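Local coordinates for DUF655 domain-containing protein (Archaeoglobus fulgidus, PDB 2I5H) that is of unknown function but may bind nucleic acid through a helix-hairpin-helix-like region, at residues Tyr20-Asp25 and Glu107-Gln112. Residues are numbered along the deposited sequence; the frame is centred on the assembly and turned at random.
Sequences YAYVLD and EHIIKQ
Y22 projects from the strand 20-27 of an antiparallel beta-sheet onto the last turn of helix 96-111, where its ring meets I109 and H108 in a helix-on-sheet packing. One face of the phenol lies on the ethyl branch of I109: CG1 of I109 stands 4.0 Å from the centroid of the Y22 ring, 29° off the normal, a CH-pi contact. Of the ring carbons, CD2 of Y22 comes nearest to I109, 3.5 Å from its CG1, and the terminal methyl CD1 of I109 continues over the same face toward the CD2-CG rim, 3.7 Å from CD2 of Y22. This branch runs beside the backbone N of I109 (chi1 -65°), which carries it under the tyrosine, each side chain pointing back toward the other's backbone. I109 also touches V48 of the adjacent strand and F53, and Y22 rests on V105 one helical turn earlier, joining helix and sheet in a shared apolar layer.

H108 approaches obliquely from the same side of the ring plane as I109, but by the CD1-CE1 rim. The two rings form an oblique pair, with planes at 73° and centroids 5.5 Å apart. An alanine in place of Y22 would probably open a gap above I109 and leave the imidazole edge without its aromatic neighbour. That edge presents CD2 of H108, which comes within 3.5 Å of CE1 of Y22, close to the imidazole plane.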
loop_
_atom_site.group_PDB
_atom_site.type_symbol
_atom_site.label_atom_id
_atom_site.label_comp_id
_atom_site.label_asym_id
_atom_site.label_seq_id
_atom_site.Cartn_x
_atom_site.Cartn_y
_atom_site.Cartn_z
ATOM N N TYR A 20 -2.451 -12.124 2.280
ATOM C CA TYR A 20 -3.667 -11.340 2.466
ATOM C C TYR A 20 -3.607 -10.040 1.668
ATOM O O TYR A 20 -2.532 -9.489 1.453
ATOM C CB TYR A 20 -3.854 -11.000 3.941
ATOM C CG TYR A 20 -4.225 -12.183 4.801
ATOM C CD1 TYR A 20 -5.551 -12.593 4.922
ATOM C CD2 TYR A 20 -3.250 -12.890 5.498
ATOM C CE1 TYR A 20 -5.899 -13.681 5.723
ATOM C CE2 TYR A 20 -3.585 -13.978 6.301
ATOM C CZ TYR A 20 -4.909 -14.366 6.410
ATOM O OH TYR A 20 -5.241 -15.432 7.216
ATOM N N ALA A 21 -4.767 -9.558 1.232
ATOM C CA ALA A 21 -4.848 -8.304 0.481
ATOM C C ALA A 21 -6.100 -7.545 0.894
ATOM O O ALA A 21 -7.022 -8.112 1.491
ATOM C CB ALA A 21 -4.879 -8.581 -1.023
ATOM N N TYR A 22 -6.130 -6.258 0.571
ATOM C CA TYR A 22 -7.268 -5.409 0.902
ATOM C C TYR A 22 -7.989 -4.980 -0.375
ATOM O O TYR A 22 -7.359 -4.638 -1.380
ATOM C CB TYR A 22 -6.788 -4.191 1.698
ATOM C CG TYR A 22 -6.485 -4.489 3.155
ATOM C CD1 TYR A 22 -7.405 -4.172 4.156
ATOM C CD2 TYR A 22 -5.286 -5.088 3.532
ATOM C CE1 TYR A 22 -7.136 -4.439 5.499
ATOM C CE2 TYR A 22 -5.004 -5.362 4.876
ATOM C CZ TYR A 22 -5.934 -5.033 5.850
ATOM O OH TYR A 22 -5.653 -5.279 7.175
ATOM N N VAL A 23 -9.318 -5.016 -0.332
ATOM C CA VAL A 23 -10.139 -4.670 -1.478
ATOM C C VAL A 23 -10.129 -3.181 -1.815
ATOM O O VAL A 23 -10.365 -2.335 -0.954
ATOM C CB VAL A 23 -11.603 -5.121 -1.258
ATOM C CG1 VAL A 23 -12.461 -4.689 -2.430
ATOM C CG2 VAL A 23 -11.657 -6.628 -1.074
ATOM N N LEU A 24 -9.853 -2.884 -3.078
ATOM C CA LEU A 24 -9.821 -1.518 -3.577
ATOM C C LEU A 24 -11.094 -1.201 -4.346
ATOM O O LEU A 24 -11.582 -0.070 -4.326
ATOM C CB LEU A 24 -8.630 -1.321 -4.520
ATOM C CG LEU A 24 -7.217 -1.562 -3.982
ATOM C CD1 LEU A 24 -6.219 -1.503 -5.135
ATOM C CD2 LEU A 24 -6.878 -0.516 -2.933
ATOM N N ASP A 25 -11.625 -2.211 -5.028
ATOM C CA ASP A 25 -12.815 -2.042 -5.847
ATOM C C ASP A 25 -13.406 -3.407 -6.181
ATOM O O ASP A 25 -12.670 -4.342 -6.513
ATOM C CB ASP A 25 -12.415 -1.293 -7.131
ATOM C CG ASP A 25 -13.601 -0.933 -8.009
ATOM O OD1 ASP A 25 -14.679 -0.612 -7.473
ATOM O OD2 ASP A 25 -13.441 -0.951 -9.244
ATOM N N GLU A 107 -2.896 3.423 3.680
ATOM C CA GLU A 107 -2.787 4.072 4.983
ATOM C C GLU A 107 -3.351 3.152 6.061
ATOM O O GLU A 107 -2.787 3.031 7.145
ATOM C CB GLU A 107 -3.548 5.396 4.971
ATOM C CG GLU A 107 -3.402 6.219 6.238
ATOM C CD GLU A 107 -4.179 7.517 6.167
ATOM O OE1 GLU A 107 -5.420 7.456 6.046
ATOM O OE2 GLU A 107 -3.552 8.596 6.223
ATOM N N HIS A 108 -4.465 2.499 5.745
ATOM C CA HIS A 108 -5.112 1.575 6.666
ATOM C C HIS A 108 -4.157 0.433 6.993
ATOM O O HIS A 108 -3.987 0.059 8.153
ATOM C CB HIS A 108 -6.384 1.010 6.024
ATOM C CG HIS A 108 -7.146 0.072 6.907
ATOM N ND1 HIS A 108 -7.879 0.500 7.993
ATOM C CD2 HIS A 108 -7.294 -1.273 6.861
ATOM C CE1 HIS A 108 -8.445 -0.540 8.577
ATOM N NE2 HIS A 108 -8.107 -1.629 7.909
ATOM N N ILE A 109 -3.538 -0.117 5.953
ATOM C CA ILE A 109 -2.600 -1.221 6.104
ATOM C C ILE A 109 -1.410 -0.883 7.005
ATOM O O ILE A 109 -1.083 -1.639 7.918
ATOM C CB ILE A 109 -2.070 -1.675 4.726
ATOM C CG1 ILE A 109 -3.227 -2.241 3.893
ATOM C CG2 ILE A 109 -0.979 -2.725 4.896
ATOM C CD1 ILE A 109 -2.852 -2.557 2.458
ATOM N N ILE A 110 -0.763 0.250 6.760
ATOM C CA ILE A 110 0.392 0.610 7.575
ATOM C C ILE A 110 0.016 0.875 9.032
ATOM O O ILE A 110 0.816 0.630 9.934
ATOM C CB ILE A 110 1.134 1.833 7.000
ATOM C CG1 ILE A 110 0.206 3.045 6.958
ATOM C CG2 ILE A 110 1.656 1.503 5.605
ATOM C CD1 ILE A 110 0.889 4.316 6.492
ATOM N N LYS A 111 -1.198 1.363 9.260
ATOM C CA LYS A 111 -1.662 1.634 10.619
ATOM C C LYS A 111 -1.913 0.342 11.396
ATOM O O LYS A 111 -1.944 0.347 12.628
ATOM C CB LYS A 111 -2.946 2.467 10.595
ATOM C CG LYS A 111 -2.750 3.918 10.180
ATOM C CD LYS A 111 -4.062 4.685 10.243
ATOM C CE LYS A 111 -3.867 6.160 9.941
ATOM N NZ LYS A 111 -5.151 6.913 10.031
ATOM N N GLN A 112 -2.094 -0.763 10.678
ATOM C CA GLN A 112 -2.343 -2.052 11.317
ATOM C C GLN A 112 -1.027 -2.745 11.639
ATOM O O GLN A 112 -1.004 -3.818 12.243
ATOM C CB GLN A 112 -3.182 -2.950 10.402
ATOM C CG GLN A 112 -4.382 -2.252 9.782
ATOM C CD GLN A 112 -5.291 -1.608 10.810
ATOM O OE1 GLN A 112 -6.116 -0.758 10.476
ATOM N NE2 GLN A 112 -5.155 -2.016 12.068
#